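Local coordinates for ABC transporter substrate-binding protein-branched chain amino acid transport (Streptococcus pneumoniae, PDB 4GNR) that binds isoleucine in the cleft between its two lobes and, as the LivJ substrate-binding protein, probably delivers branched-chain amino acids to an ABC transporter, at residues A[184-189]-A[217-222]; A[27-32]-A[275-280]; A[90-95]-A[114-119]. All blocks are in the same frame, centred on the assembly; numbering follows the deposited sequence.

Three pieces of a two-lobed binding protein are sampled. Contacts 2 and 3 belong to the lobe built on the parallel sheet that includes strand 7-14, with centres 26 Å apart; contact 1 belongs to the other lobe, its centre 33 Å from that of contact 2 and 40 Å from that of contact 3. Each lies on, or next to, a helix that begins at or beside a residue of the isoleucine pocket. Ser85 starts the helix of contact 3, Phe282 lies in the helix that follows contact 2, and Tyr205 precedes the helix that ends in contact 1. The Leu119 and Lys29 side chains are about 11 Å and 14 Å from the ligand, outside the pocket.

Contact 1: residues A[184-189]-A[217-222]; sequences DFQAAL and RGMGID
Met219 reaches across to the helix that starts at Gln186, and its terminal CE is where the two segments interlock. The side chains of Met219 and Gln186 run past one another in opposite directions. CE is 3.6 Å from OE1 of Gln186 and 3.9 Å from both its CD and NE2; it sits about 3.1 Å above the amide plane, displaced to the side of OE1 and NE2, so the methyl meets a face of the amide. The bond from NE2 of Gln186 to OE1 of Gln215 probably orients that amide; the same Gln215 oxygen also accepts from the backbone N of Phe185. Alongside, Leu189 offers its CB to both ends of the thioether, 3.7 Å from CE and also from SD of Met219. The Met219 chain gets there by staying extended at chi2 and bending only at chi3 (65°), which turns CE into the notch between Gln186 and Leu189. Ile221 comes from the other side of Met219: its CD1 approaches the backbone O of Leu189 at 3.9 Å and the Leu189 methyl CD2 less closely, at 4.3 Å.

Both segments are shaped by helix ends. At the start of helix 186-193, OD1 of Asp184 receives the backbone N of Gln186 at 3.0 Å (N-H...O 162°), an Asx turn. At the end of helix 206-218, Gly220, with positive phi, is the C-prime residue of a Schellman motif, and NH1 of Arg217 braces the exit by bonding O of Ile221 at 2.8 Å from above the carbonyl plane. Helices 186-193 and 206-218 are successive connections between parallel strands, leading to 199-201 and 225-227; this packing of one helix's start on the next one's C-cap belongs to the beta-alpha-beta architecture of a periplasmic binding protein lobe.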
loop_
_atom_site.group_PDB
_atom_site.type_symbol
_atom_site.label_atom_id
_atom_site.label_comp_id
_atom_site.label_asym_id
_atom_site.label_seq_id
_atom_site.Cartn_x
_atom_site.Cartn_y
_atom_site.Cartn_z
ATOM N N ASP A 184 -3.445 -6.903 -22.664
ATOM C CA ASP A 184 -3.344 -6.214 -23.987
ATOM C C ASP A 184 -3.907 -4.805 -23.843
ATOM O O ASP A 184 -5.088 -4.650 -23.526
ATOM C CB ASP A 184 -4.129 -7.026 -25.043
ATOM C CG ASP A 184 -4.169 -6.391 -26.444
ATOM O OD1 ASP A 184 -3.856 -5.215 -26.642
ATOM O OD2 ASP A 184 -4.584 -7.105 -27.390
ATOM N N PHE A 185 -3.064 -3.796 -24.078
ATOM C CA PHE A 185 -3.444 -2.369 -23.961
ATOM C C PHE A 185 -3.208 -1.617 -25.280
ATOM O O PHE A 185 -3.184 -0.396 -25.321
ATOM C CB PHE A 185 -2.626 -1.741 -22.806
ATOM C CG PHE A 185 -2.778 -2.516 -21.507
ATOM C CD1 PHE A 185 -3.826 -2.268 -20.640
ATOM C CD2 PHE A 185 -1.885 -3.537 -21.178
ATOM C CE1 PHE A 185 -3.970 -3.044 -19.474
ATOM C CE2 PHE A 185 -2.037 -4.295 -20.024
ATOM C CZ PHE A 185 -3.078 -4.042 -19.189
ATOM N N GLN A 186 -3.068 -2.372 -26.353
ATOM C CA GLN A 186 -2.702 -1.803 -27.649
ATOM C C GLN A 186 -3.636 -0.770 -28.230
ATOM O O GLN A 186 -3.209 0.293 -28.683
ATOM C CB GLN A 186 -2.472 -2.946 -28.659
ATOM C CG GLN A 186 -1.322 -3.854 -28.301
ATOM C CD GLN A 186 0.007 -3.151 -28.431
ATOM O OE1 GLN A 186 0.412 -2.801 -29.535
ATOM N NE2 GLN A 186 0.723 -3.009 -27.333
ATOM N N ALA A 187 -4.921 -1.063 -28.226
ATOM C CA ALA A 187 -5.887 -0.132 -28.832
ATOM C C ALA A 187 -5.890 1.220 -28.164
ATOM O O ALA A 187 -5.871 2.263 -28.835
ATOM C CB ALA A 187 -7.294 -0.738 -28.835
ATOM N N ALA A 188 -5.959 1.220 -26.842
ATOM C CA ALA A 188 -5.976 2.481 -26.111
ATOM C C ALA A 188 -4.690 3.256 -26.304
ATOM O O ALA A 188 -4.701 4.467 -26.499
ATOM C CB ALA A 188 -6.249 2.250 -24.633
ATOM N N LEU A 189 -3.562 2.560 -26.184
ATOM C CA LEU A 189 -2.273 3.215 -26.324
ATOM C C LEU A 189 -2.103 3.813 -27.731
ATOM O O LEU A 189 -1.593 4.917 -27.889
ATOM C CB LEU A 189 -1.147 2.258 -25.930
ATOM C CG LEU A 189 -1.056 1.931 -24.441
ATOM C CD1 LEU A 189 -0.057 0.812 -24.224
ATOM C CD2 LEU A 189 -0.653 3.176 -23.639
ATOM N N ARG A 217 5.946 2.327 -23.793
ATOM C CA ARG A 217 7.334 2.600 -24.169
ATOM C C ARG A 217 7.685 1.827 -25.443
ATOM O O ARG A 217 8.376 2.338 -26.327
ATOM C CB ARG A 217 8.218 2.232 -22.986
ATOM C CG ARG A 217 7.932 3.045 -21.709
ATOM C CD ARG A 217 8.595 4.398 -21.752
ATOM N NE ARG A 217 8.354 5.195 -20.522
ATOM C CZ ARG A 217 7.460 6.178 -20.361
ATOM N NH1 ARG A 217 6.636 6.525 -21.333
ATOM N NH2 ARG A 217 7.426 6.846 -19.223
ATOM N N GLY A 218 7.176 0.599 -25.552
ATOM C CA GLY A 218 7.442 -0.229 -26.737
ATOM C C GLY A 218 6.943 0.416 -28.022
ATOM O O GLY A 218 7.541 0.249 -29.087
ATOM N N MET A 219 5.831 1.129 -27.951
ATOM C CA MET A 219 5.319 1.788 -29.144
ATOM C C MET A 219 5.784 3.244 -29.283
ATOM O O MET A 219 5.259 4.000 -30.104
ATOM C CB MET A 219 3.823 1.649 -29.337
ATOM C CG MET A 219 3.029 2.389 -28.339
ATOM S SD MET A 219 1.245 2.394 -28.726
ATOM C CE MET A 219 0.873 0.663 -28.548
ATOM N N GLY A 220 6.788 3.633 -28.513
ATOM C CA GLY A 220 7.341 4.980 -28.665
ATOM C C GLY A 220 6.806 6.115 -27.850
ATOM O O GLY A 220 7.088 7.272 -28.153
ATOM N N ILE A 221 5.982 5.792 -26.867
ATOM C CA ILE A 221 5.462 6.822 -25.957
ATOM C C ILE A 221 6.499 6.930 -24.842
ATOM O O ILE A 221 6.699 5.985 -24.079
ATOM C CB ILE A 221 4.128 6.441 -25.382
ATOM C CG1 ILE A 221 3.079 6.352 -26.490
ATOM C CG2 ILE A 221 3.696 7.468 -24.325
ATOM C CD1 ILE A 221 1.766 5.749 -26.034
ATOM N N ASP A 222 7.137 8.099 -24.771
ATOM C CA ASP A 222 8.213 8.387 -23.804
ATOM C C ASP A 222 7.880 9.329 -22.669
ATOM O O ASP A 222 8.650 9.451 -21.711
ATOM C CB ASP A 222 9.412 8.970 -24.570
ATOM C CG ASP A 222 10.003 7.991 -25.516
ATOM O OD1 ASP A 222 9.849 6.786 -25.246
ATOM O OD2 ASP A 222 10.625 8.424 -26.508
#

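Contact 2: residues A[27-32]-A[275-280]; sequences EQKGAQ and YNEEPS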
loop_
_atom_site.group_PDB
_atom_site.type_symbol
_atom_site.label_atom_id
_atom_site.label_comp_id
_atom_site.label_asym_id
_atom_site.label_seq_id
_atom_site.Cartn_x
_atom_site.Cartn_y
_atom_site.Cartn_z
ATOM N N GLU A 27 4.295 -7.529 2.659
ATOM C CA GLU A 27 3.759 -7.300 4.007
ATOM C C GLU A 27 4.028 -8.493 4.921
ATOM O O GLU A 27 4.376 -8.317 6.087
ATOM C CB GLU A 27 2.295 -6.893 3.951
ATOM C CG GLU A 27 2.169 -5.567 3.226
ATOM C CD GLU A 27 0.850 -4.866 3.331
ATOM O OE1 GLU A 27 -0.049 -5.184 4.108
ATOM O OE2 GLU A 27 0.767 -3.835 2.537
ATOM N N GLN A 28 3.863 -9.704 4.392
ATOM C CA GLN A 28 4.181 -10.911 5.143
ATOM C C GLN A 28 5.646 -10.839 5.637
ATOM O O GLN A 28 5.946 -11.117 6.801
ATOM C CB GLN A 28 3.965 -12.135 4.243
ATOM C CG GLN A 28 4.344 -13.460 4.865
ATOM C CD GLN A 28 4.340 -14.565 3.801
ATOM O OE1 GLN A 28 4.723 -14.352 2.644
ATOM N NE2 GLN A 28 3.926 -15.744 4.195
ATOM N N LYS A 29 6.550 -10.495 4.719
ATOM C CA LYS A 29 7.981 -10.431 5.073
ATOM C C LYS A 29 8.261 -9.343 6.104
ATOM O O LYS A 29 9.032 -9.562 7.056
ATOM C CB LYS A 29 8.848 -10.250 3.829
ATOM C CG LYS A 29 8.920 -11.524 2.971
ATOM C CD LYS A 29 9.718 -11.331 1.684
ATOM C CE LYS A 29 9.643 -12.548 0.766
ATOM N NZ LYS A 29 10.198 -12.265 -0.579
ATOM N N GLY A 30 7.697 -8.153 5.907
ATOM C CA GLY A 30 7.948 -7.083 6.878
ATOM C C GLY A 30 7.345 -7.395 8.259
ATOM O O GLY A 30 7.974 -7.155 9.296
ATOM N N ALA A 31 6.113 -7.913 8.255
ATOM C CA ALA A 31 5.435 -8.266 9.501
ATOM C C ALA A 31 6.179 -9.382 10.238
ATOM O O ALA A 31 6.358 -9.327 11.452
ATOM C CB ALA A 31 3.990 -8.655 9.208
ATOM N N GLN A 32 6.588 -10.404 9.497
ATOM C CA GLN A 32 7.289 -11.527 10.137
ATOM C C GLN A 32 8.639 -11.078 10.715
ATOM O O GLN A 32 9.061 -11.574 11.766
ATOM C CB GLN A 32 7.470 -12.690 9.164
ATOM C CG GLN A 32 8.008 -13.943 9.862
ATOM C CD GLN A 32 7.017 -14.550 10.846
ATOM O OE1 GLN A 32 5.885 -14.867 10.474
ATOM N NE2 GLN A 32 7.448 -14.765 12.080
ATOM N N TYR A 275 16.507 -11.155 4.526
ATOM C CA TYR A 275 15.962 -11.625 3.254
ATOM C C TYR A 275 16.837 -11.548 2.019
ATOM O O TYR A 275 16.518 -12.146 0.989
ATOM C CB TYR A 275 14.620 -10.902 2.923
ATOM C CG TYR A 275 13.564 -11.095 3.970
ATOM C CD1 TYR A 275 12.986 -12.332 4.159
ATOM C CD2 TYR A 275 13.102 -10.031 4.730
ATOM C CE1 TYR A 275 12.026 -12.533 5.112
ATOM C CE2 TYR A 275 12.142 -10.213 5.697
ATOM C CZ TYR A 275 11.598 -11.471 5.886
ATOM O OH TYR A 275 10.631 -11.703 6.836
ATOM N N ASN A 276 17.920 -10.789 2.112
ATOM C CA ASN A 276 18.843 -10.587 0.986
ATOM C C ASN A 276 18.059 -10.034 -0.208
ATOM O O ASN A 276 18.301 -10.379 -1.372
ATOM C CB ASN A 276 19.539 -11.866 0.559
ATOM C CG ASN A 276 20.701 -11.594 -0.381
ATOM O OD1 ASN A 276 21.284 -10.491 -0.393
ATOM N ND2 ASN A 276 21.071 -12.601 -1.159
ATOM N N GLU A 277 17.101 -9.163 0.117
ATOM C CA GLU A 277 16.206 -8.504 -0.836
ATOM C C GLU A 277 15.930 -7.063 -0.360
ATOM O O GLU A 277 16.097 -6.746 0.804
ATOM C CB GLU A 277 14.822 -9.219 -0.914
ATOM C CG GLU A 277 14.890 -10.644 -1.456
ATOM C CD GLU A 277 13.550 -11.388 -1.460
ATOM O OE1 GLU A 277 12.545 -10.911 -0.895
ATOM O OE2 GLU A 277 13.524 -12.508 -2.025
ATOM N N GLU A 278 15.455 -6.246 -1.288
ATOM C CA GLU A 278 15.109 -4.833 -1.021
ATOM C C GLU A 278 13.667 -4.740 -0.521
ATOM O O GLU A 278 12.789 -5.388 -1.076
ATOM C CB GLU A 278 15.242 -3.996 -2.301
ATOM C CG GLU A 278 16.648 -3.975 -2.803
ATOM C CD GLU A 278 17.583 -3.269 -1.838
ATOM O OE1 GLU A 278 17.628 -2.016 -1.858
ATOM O OE2 GLU A 278 18.337 -3.971 -1.123
ATOM N N PRO A 279 13.403 -3.982 0.554
ATOM C CA PRO A 279 12.016 -3.881 0.970
ATOM C C PRO A 279 11.238 -2.811 0.224
ATOM O O PRO A 279 11.784 -1.810 -0.236
ATOM C CB PRO A 279 12.142 -3.407 2.429
ATOM C CG PRO A 279 13.433 -2.614 2.457
ATOM C CD PRO A 279 14.335 -3.303 1.470
ATOM N N SER A 280 9.944 -3.045 0.039
ATOM C CA SER A 280 9.096 -1.997 -0.536
ATOM C C SER A 280 8.420 -1.247 0.629
ATOM O O SER A 280 8.466 -1.654 1.798
ATOM C CB SER A 280 7.992 -2.501 -1.439
ATOM O OG SER A 280 6.946 -3.048 -0.701
#
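Lys29 leaves its helix with CG set beside the backbone N (chi1 -72°) and then runs out fully extended; the backbone itself sets CB over the face of the Tyr275 ring, while these torsions take CG over the ring's rim and NZ on to Glu277. Glu277 is likewise extended beyond CG, which brings its OE1 to NZ of Lys29.

Three interactions converge on Lys29. The hydroxyl of Tyr275 donates to the backbone O of Lys29 at 2.7 Å; the C=O...O angle of 117°, with the donor in the carbonyl plane, places it on a lone pair. The same pose lays the ring against the lysine stem: CB of Lys29 is 3.6 Å from CZ of Tyr275 and 4.0 Å from the ring centroid, 27° off the normal, which is a CH-pi contact over the face. Farther out, the aliphatic chain meets the Glu277 side chain at about a right angle, and NZ of Lys29 forms a salt bridge with OE1 of Glu277 at 2.7 Å, using the syn lone pair. OE2 of Glu277 is 3.6 Å from the same NZ, so the pairing is one-sided. Gln32 adds a marginal touch, its CB 4.0 Å from OH of Tyr275, while its amide turns to Asp36.

The side chain of Tyr271, whose ring meets that of Tyr275 at an incline, also touches Lys29. Two residues earlier, on the side of the helix turned from this contact, Glu27 bonds Ser106 of the isoleucine pocket through OE2 and touches Ala83 and Phe282. The contact therefore joins helix 21-40 near the start of the chain to the connection between helices 262-275 and 281-297, consistent with the type I periplasmic binding protein fold, in which the chain crosses to the second lobe and later returns to complete the first.

Contact 3: residues A[90-95]-A[114-119]; sequences AAVANA and KGQDYL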
loop_
_atom_site.group_PDB
_atom_site.type_symbol
_atom_site.label_atom_id
_atom_site.label_comp_id
_atom_site.label_asym_id
_atom_site.label_seq_id
_atom_site.Cartn_x
_atom_site.Cartn_y
_atom_site.Cartn_z
ATOM N N ALA A 90 -13.871 -6.385 2.805
ATOM C CA ALA A 90 -14.539 -7.683 2.933
ATOM C C ALA A 90 -14.208 -8.405 4.230
ATOM O O ALA A 90 -14.933 -9.345 4.582
ATOM C CB ALA A 90 -14.171 -8.576 1.724
ATOM N N ALA A 91 -13.118 -8.044 4.884
ATOM C CA ALA A 91 -12.687 -8.688 6.106
ATOM C C ALA A 91 -13.179 -8.056 7.409
ATOM O O ALA A 91 -13.339 -8.731 8.416
ATOM C CB ALA A 91 -11.143 -8.684 6.148
ATOM N N VAL A 92 -13.441 -6.750 7.363
ATOM C CA VAL A 92 -13.692 -6.004 8.581
ATOM C C VAL A 92 -14.893 -6.448 9.392
ATOM O O VAL A 92 -14.808 -6.543 10.610
ATOM C CB VAL A 92 -13.676 -4.452 8.331
ATOM C CG1 VAL A 92 -14.743 -4.006 7.356
ATOM C CG2 VAL A 92 -13.787 -3.702 9.651
ATOM N N ALA A 93 -16.036 -6.732 8.757
ATOM C CA ALA A 93 -17.216 -7.103 9.546
ATOM C C ALA A 93 -16.993 -8.397 10.330
ATOM O O ALA A 93 -17.465 -8.534 11.464
ATOM C CB ALA A 93 -18.452 -7.224 8.672
ATOM N N ASN A 94 -16.248 -9.330 9.736
ATOM C CA ASN A 94 -15.980 -10.600 10.399
ATOM C C ASN A 94 -15.073 -10.428 11.605
ATOM O O ASN A 94 -15.286 -11.060 12.630
ATOM C CB ASN A 94 -15.505 -11.663 9.420
ATOM C CG ASN A 94 -16.595 -12.067 8.438
ATOM O OD1 ASN A 94 -17.784 -11.858 8.690
ATOM N ND2 ASN A 94 -16.200 -12.700 7.337
ATOM N N ALA A 95 -14.070 -9.564 11.504
ATOM C CA ALA A 95 -13.229 -9.297 12.659
ATOM C C ALA A 95 -14.075 -8.595 13.757
ATOM O O ALA A 95 -13.983 -8.904 14.945
ATOM C CB ALA A 95 -12.047 -8.402 12.285
ATOM N N LYS A 114 -14.720 4.632 8.634
ATOM C CA LYS A 114 -15.861 5.356 9.228
ATOM C C LYS A 114 -16.744 4.466 10.073
ATOM O O LYS A 114 -17.318 3.506 9.564
ATOM C CB LYS A 114 -16.692 6.093 8.172
ATOM C CG LYS A 114 -16.047 7.348 7.623
ATOM C CD LYS A 114 -16.797 8.132 6.547
ATOM C CE LYS A 114 -15.850 9.342 6.240
ATOM N NZ LYS A 114 -16.218 10.350 5.209
ATOM N N GLY A 115 -16.860 4.796 11.361
ATOM C CA GLY A 115 -17.676 4.007 12.282
ATOM C C GLY A 115 -17.158 2.624 12.629
ATOM O O GLY A 115 -17.842 1.873 13.323
ATOM N N GLN A 116 -15.941 2.308 12.192
ATOM C CA GLN A 116 -15.382 0.961 12.392
ATOM C C GLN A 116 -14.547 0.913 13.644
ATOM O O GLN A 116 -13.352 1.212 13.616
ATOM C CB GLN A 116 -14.545 0.581 11.165
ATOM C CG GLN A 116 -15.311 0.522 9.855
ATOM C CD GLN A 116 -16.180 -0.699 9.679
ATOM O OE1 GLN A 116 -16.344 -1.512 10.586
ATOM N NE2 GLN A 116 -16.753 -0.841 8.495
ATOM N N ASP A 117 -15.141 0.516 14.752
ATOM C CA ASP A 117 -14.385 0.545 15.979
ATOM C C ASP A 117 -13.235 -0.491 15.999
ATOM O O ASP A 117 -12.322 -0.346 16.807
ATOM C CB ASP A 117 -15.327 0.375 17.151
ATOM C CG ASP A 117 -14.766 0.933 18.423
ATOM O OD1 ASP A 117 -14.108 1.992 18.362
ATOM O OD2 ASP A 117 -15.045 0.361 19.483
ATOM N N TYR A 118 -13.280 -1.510 15.124
ATOM C CA TYR A 118 -12.242 -2.535 15.087
ATOM C C TYR A 118 -11.312 -2.466 13.889
ATOM O O TYR A 118 -10.534 -3.395 13.694
ATOM C CB TYR A 118 -12.865 -3.935 15.252
ATOM C CG TYR A 118 -13.384 -4.126 16.666
ATOM C CD1 TYR A 118 -12.538 -4.597 17.654
ATOM C CD2 TYR A 118 -14.672 -3.770 17.036
ATOM C CE1 TYR A 118 -12.943 -4.725 18.960
ATOM C CE2 TYR A 118 -15.108 -3.906 18.370
ATOM C CZ TYR A 118 -14.220 -4.375 19.310
ATOM O OH TYR A 118 -14.618 -4.510 20.626
ATOM N N LEU A 119 -11.368 -1.409 13.090
ATOM C CA LEU A 119 -10.471 -1.264 11.949
ATOM C C LEU A 119 -9.499 -0.107 12.172
ATOM O O LEU A 119 -9.895 0.976 12.616
ATOM C CB LEU A 119 -11.232 -0.996 10.656
ATOM C CG LEU A 119 -10.382 -0.947 9.374
ATOM C CD1 LEU A 119 -9.700 -2.276 9.092
ATOM C CD2 LEU A 119 -11.250 -0.545 8.191
#
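Val92 carries the whole of the close contact, meeting Leu119 by apolar packing and Gln116 through the face its two methyls make. In the apolar part, CG2 of Val92 lies 3.9 Å from CB of Leu119. A chi1 of 61° puts CG1 between the backbone N and the carbonyl carbon and leaves CG2 anti to N.

The second kind of contact sets methyls against an amide. CG2 of Val92 is 3.5 Å from OE1 of Gln116, and CG1 is 3.9 Å from NE2. Both methyls sit over one face of the Gln116 amide, about 3.5 Å above its plane. Gln116 achieves this by bending at chi2 (-76°), which folds its amide back over the valine.

Segment 90-95 belongs to the helix of a beta-alpha-beta unit (strand 78-80, helix 85-97, strand 102-104), and 114-119 leads into the next strand, 119-121, at the edge of the same sheet, as in periplasmic binding protein lobes. Leu119 also rests on Leu102 of the neighbouring strand.

Backbone bonds shape both sides. A type I turn runs from Gln116 to Leu119, closed by a weak bond from N of Leu119 to O of Gln116 at 3.3 Å. The helix is kinked around Ala93 and Asn94; just beyond, N of Ala95 reaches O of Ala91 at 3.3 Å, and Thr96 bonds O of Val92 through its hydroxyl.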